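4-hydroxy-tetrahydrodipicolinate synthase (Thermotoga maritima, PDB 1O5K) probably catalyses the condensation of pyruvate with aspartate semialdehyde to 4-hydroxy-tetrahydrodipicolinate, a step of lysine biosynthesis through diaminopimelate. Local coordinates at residues V17-V22 against N45-L50; N263-K268 against N279-P284; I162-K167 against K190-D195. One frame throughout, in Å; residues are numbered along the deposited sequence.

In the fold
All three contacts belong to one TIM-barrel subunit. Contact 1 lies in the barrel wall, its centre about 8 Å from that of the chain. Contact 2 joins a helix beyond the last barrel strand to the loop that follows it. The two touch where Val22 CG1 meets Val267 CG1 at 3.7 Å, although their centres are about 19 Å apart. Both border the predicted pyruvate site: the side chain of Pro264 is about 4 Å from that of Thr56, and Gly18 is about 5 Å from the side chain of Ile218. Contact 3, between two outer helices, stands centre to centre about 25 Å from contact 1 and 36 Å from contact 2, away from the annotated sites.

Contact 1 (V17-V22 against N45-L50); sequences VGTAIV and NGVNAL
Val17 and Thr19 meet the chain running from Val47 to Leu50, where two neighbouring parallel strands of the barrel come together. Val17 O accepts the N-H of Asn48 at 2.7 Å, almost in line with the carbonyl bond (C=O...N 169°), and also takes a weak bond from Ala49 N. One step on, Thr19 N gives its hydrogen to Ala49 O at 3.0 Å, from above the carbonyl plane. Gly18 brings its CA to 3.2 Å from the same Ala49 O in a CA-H...O contact. Glycine suits this place because a CB on Gly18 would sit tightly against Ala49 CB.

On the face carrying Thr19 and Leu50, the threonine side chain can be followed to its tips. Its CB rests on Leu50 CD2 at 4.0 Å and comes near Val47 CG1. CG2, anti to the backbone N, makes no close approach to 45-50. With chi1 at -66°, the hydroxyl stands beside the backbone N, where OG1 lies over both methyls of Val47, 3.5 Å from CG1, the side chains crossing at about a right angle. OG1 also hydrogen-bonds to Ser222 OG and Gln42 OE1, so this buried oxygen is satisfied. Val47, compact and beta-branched, fills the angle between Thr19 and Val17, whose CG1 is 4.2 Å from Val47 CG2. Asn48, partly exposed, hydrogen-bonds through ND2 to Arg15 O.

Helix 32-44 carries the chain from one strand to the next, making a beta-alpha-beta crossover, the repeating element of the TIM barrel. The chemistry divides the work: main-chain bonds hold the strands side by side, methyls of Val17, Val47 and Leu50 pack along the outside of the pair, Val47 also against helices 32-44 and 226-237, and a threonine hydroxyl ties the wall to Gln42 and Ser222.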
loop_
_atom_site.group_PDB
_atom_site.type_symbol
_atom_site.label_atom_id
_atom_site.label_comp_id
_atom_site.label_asym_id
_atom_site.label_seq_id
_atom_site.Cartn_x
_atom_site.Cartn_y
_atom_site.Cartn_z
ATOM N N VAL A 17 -15.921 13.800 -23.708
ATOM C CA VAL A 17 -16.050 14.258 -22.319
ATOM C C VAL A 17 -17.509 14.222 -21.887
ATOM O O VAL A 17 -18.378 14.796 -22.573
ATOM C CB VAL A 17 -15.547 15.694 -22.148
ATOM C CG1 VAL A 17 -15.752 16.134 -20.692
ATOM C CG2 VAL A 17 -14.100 15.764 -22.534
ATOM N N GLY A 18 -17.754 13.514 -20.793
ATOM C CA GLY A 18 -19.015 13.499 -20.083
ATOM C C GLY A 18 -18.772 14.130 -18.728
ATOM O O GLY A 18 -17.942 13.657 -17.973
ATOM N N THR A 19 -19.441 15.251 -18.454
ATOM C CA THR A 19 -19.220 15.960 -17.177
ATOM C C THR A 19 -19.988 15.339 -16.040
ATOM O O THR A 19 -21.160 15.190 -16.137
ATOM C CB THR A 19 -19.618 17.393 -17.320
ATOM O OG1 THR A 19 -18.711 18.032 -18.270
ATOM C CG2 THR A 19 -19.440 18.179 -16.024
ATOM N N ALA A 20 -19.291 15.004 -14.958
ATOM C CA ALA A 20 -19.942 14.517 -13.737
ATOM C C ALA A 20 -20.299 15.791 -12.984
ATOM O O ALA A 20 -19.506 16.356 -12.243
ATOM C CB ALA A 20 -19.011 13.646 -12.947
ATOM N N ILE A 21 -21.507 16.252 -13.210
ATOM C CA ILE A 21 -21.880 17.635 -12.845
ATOM C C ILE A 21 -22.254 17.681 -11.362
ATOM O O ILE A 21 -22.807 16.718 -10.819
ATOM C CB ILE A 21 -22.986 18.154 -13.770
ATOM C CG1 ILE A 21 -23.118 19.681 -13.620
ATOM C CG2 ILE A 21 -24.331 17.421 -13.530
ATOM C CD1 ILE A 21 -23.924 20.359 -14.692
ATOM N N VAL A 22 -21.820 18.751 -10.690
ATOM C CA VAL A 22 -22.223 19.018 -9.304
ATOM C C VAL A 22 -23.736 19.290 -9.174
ATOM O O VAL A 22 -24.420 19.591 -10.138
ATOM C CB VAL A 22 -21.463 20.207 -8.667
ATOM C CG1 VAL A 22 -19.938 20.031 -8.691
ATOM C CG2 VAL A 22 -21.858 21.507 -9.348
ATOM N N ASN A 45 -19.704 24.704 -24.392
ATOM C CA ASN A 45 -18.289 24.351 -24.535
ATOM C C ASN A 45 -18.008 22.956 -25.076
ATOM O O ASN A 45 -16.875 22.461 -24.972
ATOM C CB ASN A 45 -17.590 24.624 -23.210
ATOM C CG ASN A 45 -17.382 26.088 -23.004
ATOM O OD1 ASN A 45 -16.596 26.705 -23.746
ATOM N ND2 ASN A 45 -18.157 26.693 -22.085
ATOM N N GLY A 46 -19.029 22.309 -25.655
ATOM C CA GLY A 46 -18.782 21.096 -26.447
ATOM C C GLY A 46 -18.696 19.773 -25.730
ATOM O O GLY A 46 -18.263 18.762 -26.307
ATOM N N VAL A 47 -19.118 19.747 -24.469
ATOM C CA VAL A 47 -19.204 18.507 -23.719
ATOM C C VAL A 47 -20.189 17.548 -24.396
ATOM O O VAL A 47 -21.189 17.973 -24.960
ATOM C CB VAL A 47 -19.544 18.886 -22.238
ATOM C CG1 VAL A 47 -20.130 17.800 -21.445
ATOM C CG2 VAL A 47 -18.267 19.421 -21.585
ATOM N N ASN A 48 -19.886 16.251 -24.344
ATOM C CA ASN A 48 -20.601 15.273 -25.114
ATOM C C ASN A 48 -21.618 14.431 -24.337
ATOM O O ASN A 48 -22.355 13.697 -24.938
ATOM C CB ASN A 48 -19.626 14.381 -25.874
ATOM C CG ASN A 48 -19.214 15.044 -27.219
ATOM O OD1 ASN A 48 -19.952 15.872 -27.739
ATOM N ND2 ASN A 48 -18.074 14.717 -27.727
ATOM N N ALA A 49 -21.658 14.598 -23.031
ATOM C CA ALA A 49 -22.633 13.916 -22.122
ATOM C C ALA A 49 -22.629 14.574 -20.778
ATOM O O ALA A 49 -21.687 15.292 -20.422
ATOM C CB ALA A 49 -22.284 12.455 -21.944
ATOM N N LEU A 50 -23.740 14.400 -20.047
ATOM C CA LEU A 50 -23.793 14.795 -18.642
ATOM C C LEU A 50 -24.115 13.582 -17.789
ATOM O O LEU A 50 -25.098 12.848 -18.066
ATOM C CB LEU A 50 -24.812 15.886 -18.352
ATOM C CG LEU A 50 -24.642 17.241 -19.016
ATOM C CD1 LEU A 50 -25.852 18.060 -18.763
ATOM C CD2 LEU A 50 -23.432 17.954 -18.473
#

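Contact 2 (N263-K268 against N279-P284); sequences NPIPVK and NELRLP
Pro264, preceded by a cis peptide bond, takes the N-cap position of helix 265-273, and the non-helical chain 279-284 passes its first turn with Leu281 CA 7.6 Å from Ile265 CA and Asn279 CA 5.8 Å from Lys268 CA. Leu281 packs against that turn with one branch: CD2 touches Ile265 CG1 at 3.9 Å, the two side chains crossing at about a right angle, and also borders the ring of Pro264. Its CG lies 3.8 Å from Lys268 CD, for the leucine and the lysine slide past each other in opposite directions.

Lysine suits its place because its methylenes lie along Leu281 while its ammonium reaches three oxygens. Its chain bends at chi3 (141°), which carries NZ beyond the leucine to Glu280 O at 3.0 Å, in the carbonyl plane. Glu58 OE1 forms a salt bridge with this ammonium and Thr23 O accepts a further bond. With only an alanine's methyl in this place, Glu58 is likely to lose its charged mate and Glu280 O this donor, and a gap would open beside Leu281. A water also joins the segments, giving a hydrogen to Ile265 O and accepting one from Asn279 ND2, each at 2.7 Å.

Ile265 also packs on Thr122 of the second subunit. Asn263 OD1 bonds to Thr56 OG1, a predicted pyruvate-binding residue, which makes the asparagine a probable second-shell residue. The arrangement belongs to the C-terminal helical region that follows the barrel in the DapA family.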
loop_
_atom_site.group_PDB
_atom_site.type_symbol
_atom_site.label_atom_id
_atom_site.label_comp_id
_atom_site.label_asym_id
_atom_site.label_seq_id
_atom_site.Cartn_x
_atom_site.Cartn_y
_atom_site.Cartn_z
ATOM N N ASN A 263 -13.364 15.170 -3.485
ATOM C CA ASN A 263 -14.277 15.704 -4.485
ATOM C C ASN A 263 -15.695 15.352 -4.017
ATOM O O ASN A 263 -15.915 14.201 -3.609
ATOM C CB ASN A 263 -13.981 14.976 -5.811
ATOM C CG ASN A 263 -15.006 15.202 -6.852
ATOM O OD1 ASN A 263 -15.615 14.238 -7.341
ATOM N ND2 ASN A 263 -15.159 16.436 -7.286
ATOM N N PRO A 264 -16.683 16.244 -4.126
ATOM C CA PRO A 264 -16.600 17.571 -4.775
ATOM C C PRO A 264 -16.346 18.809 -3.901
ATOM O O PRO A 264 -16.797 19.908 -4.271
ATOM C CB PRO A 264 -17.964 17.691 -5.398
ATOM C CG PRO A 264 -18.879 17.020 -4.400
ATOM C CD PRO A 264 -18.073 15.890 -3.787
ATOM N N ILE A 265 -15.651 18.667 -2.776
ATOM C CA ILE A 265 -15.363 19.816 -1.967
ATOM C C ILE A 265 -14.587 20.885 -2.750
ATOM O O ILE A 265 -15.044 22.060 -2.796
ATOM C CB ILE A 265 -14.703 19.437 -0.635
ATOM C CG1 ILE A 265 -15.723 18.740 0.251
ATOM C CG2 ILE A 265 -14.177 20.628 0.060
ATOM C CD1 ILE A 265 -15.092 18.048 1.420
ATOM N N PRO A 266 -13.453 20.552 -3.372
ATOM C CA PRO A 266 -12.717 21.582 -4.155
ATOM C C PRO A 266 -13.453 22.126 -5.367
ATOM O O PRO A 266 -13.512 23.355 -5.549
ATOM C CB PRO A 266 -11.448 20.833 -4.596
ATOM C CG PRO A 266 -11.292 19.766 -3.493
ATOM C CD PRO A 266 -12.697 19.271 -3.400
ATOM N N VAL A 267 -14.083 21.245 -6.125
ATOM C CA VAL A 267 -14.770 21.723 -7.365
ATOM C C VAL A 267 -15.934 22.700 -7.051
ATOM O O VAL A 267 -16.117 23.729 -7.756
ATOM C CB VAL A 267 -15.158 20.554 -8.292
ATOM C CG1 VAL A 267 -16.333 19.757 -7.759
ATOM C CG2 VAL A 267 -15.475 21.077 -9.698
ATOM N N LYS A 268 -16.647 22.477 -5.951
ATOM C CA LYS A 268 -17.687 23.419 -5.550
ATOM C C LYS A 268 -17.070 24.754 -5.146
ATOM O O LYS A 268 -17.602 25.780 -5.502
ATOM C CB LYS A 268 -18.619 22.862 -4.469
ATOM C CG LYS A 268 -19.642 21.873 -5.018
ATOM C CD LYS A 268 -20.699 21.491 -4.014
ATOM C CE LYS A 268 -22.040 21.373 -4.663
ATOM N NZ LYS A 268 -23.134 21.019 -3.759
ATOM N N ASN A 279 -21.159 28.043 -2.287
ATOM C CA ASN A 279 -20.196 27.054 -1.843
ATOM C C ASN A 279 -20.827 26.252 -0.679
ATOM O O ASN A 279 -20.465 26.439 0.475
ATOM C CB ASN A 279 -18.909 27.740 -1.445
ATOM C CG ASN A 279 -17.805 26.777 -1.092
ATOM O OD1 ASN A 279 -16.847 27.119 -0.395
ATOM N ND2 ASN A 279 -17.930 25.605 -1.543
ATOM N N GLU A 280 -21.830 25.424 -1.007
ATOM C CA GLU A 280 -22.609 24.717 0.022
ATOM C C GLU A 280 -22.567 23.247 -0.326
ATOM O O GLU A 280 -22.717 22.884 -1.502
ATOM C CB GLU A 280 -24.071 25.145 0.025
ATOM C CG GLU A 280 -24.371 26.505 0.587
ATOM C CD GLU A 280 -25.848 26.666 0.874
ATOM O OE1 GLU A 280 -26.549 25.664 1.208
ATOM O OE2 GLU A 280 -26.300 27.795 0.761
ATOM N N LEU A 281 -22.396 22.420 0.707
ATOM C CA LEU A 281 -22.404 20.981 0.566
ATOM C C LEU A 281 -23.317 20.435 1.640
ATOM O O LEU A 281 -23.701 21.139 2.554
ATOM C CB LEU A 281 -21.000 20.392 0.759
ATOM C CG LEU A 281 -20.045 20.822 -0.374
ATOM C CD1 LEU A 281 -19.132 21.929 0.003
ATOM C CD2 LEU A 281 -19.301 19.655 -0.989
ATOM N N ARG A 282 -23.704 19.180 1.507
ATOM C CA ARG A 282 -24.460 18.575 2.608
ATOM C C ARG A 282 -23.595 17.618 3.470
ATOM O O ARG A 282 -22.746 16.839 2.926
ATOM C CB ARG A 282 -25.616 17.808 2.024
ATOM C CG ARG A 282 -26.681 18.716 1.495
ATOM C CD ARG A 282 -27.856 17.975 0.935
ATOM N NE ARG A 282 -28.889 18.893 0.460
ATOM C CZ ARG A 282 -29.976 18.507 -0.191
ATOM N NH1 ARG A 282 -30.202 17.216 -0.431
ATOM N NH2 ARG A 282 -30.858 19.406 -0.568
ATOM N N LEU A 283 -23.862 17.624 4.761
ATOM C CA LEU A 283 -23.137 16.792 5.707
ATOM C C LEU A 283 -23.312 15.333 5.278
ATOM O O LEU A 283 -24.414 14.941 4.835
ATOM C CB LEU A 283 -23.656 17.035 7.152
ATOM C CG LEU A 283 -23.196 18.312 7.842
ATOM C CD1 LEU A 283 -23.750 18.318 9.210
ATOM C CD2 LEU A 283 -21.656 18.367 7.881
ATOM N N PRO A 284 -22.256 14.506 5.361
ATOM C CA PRO A 284 -20.987 14.796 6.044
ATOM C C PRO A 284 -19.913 15.606 5.271
ATOM O O PRO A 284 -18.814 15.733 5.792
ATOM C CB PRO A 284 -20.445 13.391 6.317
ATOM C CG PRO A 284 -20.907 12.620 5.101
ATOM C CD PRO A 284 -22.292 13.119 4.862
HETATM O O HOH W 1 -16.056 23.772 -0.955
#

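Contact 3 (I162-K167 against K190-D195); sequences IAADLK and KQARSD
Arg193 reaches Ala163 because its CG is anti to the backbone N (chi1 -176°), sending the chain across to helix 156-165, and a bend at chi3 (136°) then lays the guanidinium against the end of that helix. NH1 makes two bonds there. Ala163 O accepts at 2.9 Å on a lone pair, with the oxygen nearly in the guanidinium plane, whereas Leu166 O takes the other at 3.0 Å, the donor lying above that carbonyl's plane. Both are carbonyls of the helix's last turn and exit, and a long, many-armed arginine is well suited to gather them. Asp195 OD2 meets the NE edge of the same plane, in a salt bridge of 3.1 Å to NE that helps hold the group's rotation.

Lys167 folds back over its own helix end, NZ donating to Ala164 O at 2.8 Å. Beside this polar region, small side chains allow close approach: Ala192 CB touches Ala164 CB at 4.0 Å and Ala163 CB at 4.2 Å.

An arginine side chain from the end of one helix thus hydrogen-bonds main-chain carbonyls at the C-terminal end of its neighbour. It joins consecutive outer helices of the TIM barrel, 156-165 and 179-192, which are linked through strand 169-171.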
loop_
_atom_site.group_PDB
_atom_site.type_symbol
_atom_site.label_atom_id
_atom_site.label_comp_id
_atom_site.label_asym_id
_atom_site.label_seq_id
_atom_site.Cartn_x
_atom_site.Cartn_y
_atom_site.Cartn_z
ATOM N N ILE A 162 -18.646 -9.325 -18.049
ATOM C CA ILE A 162 -19.816 -8.434 -18.142
ATOM C C ILE A 162 -20.063 -7.887 -19.555
ATOM O O ILE A 162 -21.182 -7.969 -20.067
ATOM C CB ILE A 162 -19.670 -7.283 -17.105
ATOM C CG1 ILE A 162 -19.863 -7.840 -15.678
ATOM C CG2 ILE A 162 -20.659 -6.127 -17.389
ATOM C CD1 ILE A 162 -19.386 -6.903 -14.627
ATOM N N ALA A 163 -19.019 -7.323 -20.177
ATOM C CA ALA A 163 -19.042 -6.958 -21.611
ATOM C C ALA A 163 -19.537 -8.076 -22.515
ATOM O O ALA A 163 -20.406 -7.868 -23.362
ATOM C CB ALA A 163 -17.652 -6.518 -22.055
ATOM N N ALA A 164 -18.961 -9.266 -22.361
ATOM C CA ALA A 164 -19.302 -10.385 -23.205
ATOM C C ALA A 164 -20.743 -10.765 -23.049
ATOM O O ALA A 164 -21.397 -11.124 -24.026
ATOM C CB ALA A 164 -18.442 -11.592 -22.872
ATOM N N ASP A 165 -21.244 -10.743 -21.805
ATOM C CA ASP A 165 -22.536 -11.411 -21.511
ATOM C C ASP A 165 -23.756 -10.486 -21.437
ATOM O O ASP A 165 -24.872 -10.925 -21.673
ATOM C CB ASP A 165 -22.474 -12.198 -20.184
ATOM C CG ASP A 165 -21.472 -13.332 -20.201
ATOM O OD1 ASP A 165 -20.937 -13.675 -21.282
ATOM O OD2 ASP A 165 -21.143 -13.928 -19.153
ATOM N N LEU A 166 -23.579 -9.235 -21.051
ATOM C CA LEU A 166 -24.725 -8.390 -20.662
ATOM C C LEU A 166 -24.856 -7.281 -21.671
ATOM O O LEU A 166 -24.138 -6.299 -21.614
ATOM C CB LEU A 166 -24.514 -7.863 -19.246
ATOM C CG LEU A 166 -24.142 -8.932 -18.204
ATOM C CD1 LEU A 166 -23.903 -8.223 -16.853
ATOM C CD2 LEU A 166 -25.209 -10.052 -18.135
ATOM N N LYS A 167 -25.770 -7.438 -22.619
ATOM C CA LYS A 167 -25.762 -6.612 -23.843
ATOM C C LYS A 167 -26.084 -5.150 -23.577
ATOM O O LYS A 167 -25.631 -4.242 -24.281
ATOM C CB LYS A 167 -26.712 -7.198 -24.885
ATOM C CG LYS A 167 -26.315 -8.598 -25.392
ATOM C CD LYS A 167 -24.791 -8.838 -25.531
ATOM C CE LYS A 167 -24.504 -10.320 -25.775
ATOM N NZ LYS A 167 -23.089 -10.510 -26.188
ATOM N N LYS A 190 -12.713 -4.813 -24.805
ATOM C CA LYS A 190 -12.902 -4.589 -26.218
ATOM C C LYS A 190 -12.639 -5.819 -27.002
ATOM O O LYS A 190 -13.182 -5.999 -28.082
ATOM C CB LYS A 190 -12.028 -3.432 -26.709
ATOM C CG LYS A 190 -12.624 -2.109 -26.229
ATOM C CD LYS A 190 -11.860 -0.867 -26.642
ATOM C CE LYS A 190 -12.439 0.412 -25.982
ATOM N NZ LYS A 190 -13.750 0.898 -26.594
ATOM N N GLN A 191 -11.808 -6.691 -26.466
ATOM C CA GLN A 191 -11.677 -8.027 -27.028
ATOM C C GLN A 191 -12.948 -8.854 -26.842
ATOM O O GLN A 191 -13.265 -9.727 -27.678
ATOM C CB GLN A 191 -10.536 -8.770 -26.395
ATOM C CG GLN A 191 -9.168 -8.362 -26.843
ATOM C CD GLN A 191 -8.086 -9.294 -26.240
ATOM O OE1 GLN A 191 -8.249 -10.525 -26.249
ATOM N NE2 GLN A 191 -7.000 -8.705 -25.711
ATOM N N ALA A 192 -13.662 -8.642 -25.750
ATOM C CA ALA A 192 -14.912 -9.399 -25.512
ATOM C C ALA A 192 -16.022 -8.819 -26.361
ATOM O O ALA A 192 -16.809 -9.551 -26.934
ATOM C CB ALA A 192 -15.312 -9.364 -24.084
ATOM N N ARG A 193 -16.015 -7.502 -26.527
ATOM C CA ARG A 193 -17.003 -6.835 -27.341
ATOM C C ARG A 193 -16.445 -5.518 -27.878
ATOM O O ARG A 193 -16.165 -4.585 -27.143
ATOM C CB ARG A 193 -18.186 -6.618 -26.462
ATOM C CG ARG A 193 -19.407 -6.021 -27.042
ATOM C CD ARG A 193 -20.490 -6.136 -25.994
ATOM N NE ARG A 193 -21.270 -4.959 -25.832
ATOM C CZ ARG A 193 -22.022 -4.702 -24.784
ATOM N NH1 ARG A 193 -22.111 -5.556 -23.765
ATOM N NH2 ARG A 193 -22.715 -3.586 -24.776
ATOM N N SER A 194 -16.268 -5.466 -29.180
ATOM C CA SER A 194 -15.467 -4.418 -29.789
ATOM C C SER A 194 -16.016 -3.018 -29.573
ATOM O O SER A 194 -15.256 -2.050 -29.617
ATOM C CB SER A 194 -15.318 -4.696 -31.288
ATOM O OG SER A 194 -16.579 -4.654 -31.919
ATOM N N ASP A 195 -17.320 -2.919 -29.307
ATOM C CA ASP A 195 -18.030 -1.648 -29.152
ATOM C C ASP A 195 -18.187 -1.235 -27.667
ATOM O O ASP A 195 -18.847 -0.229 -27.361
ATOM C CB ASP A 195 -19.429 -1.780 -29.797
ATOM C CG ASP A 195 -20.146 -3.044 -29.336
ATOM O OD1 ASP A 195 -20.009 -4.093 -30.010
ATOM O OD2 ASP A 195 -20.811 -3.118 -28.294
#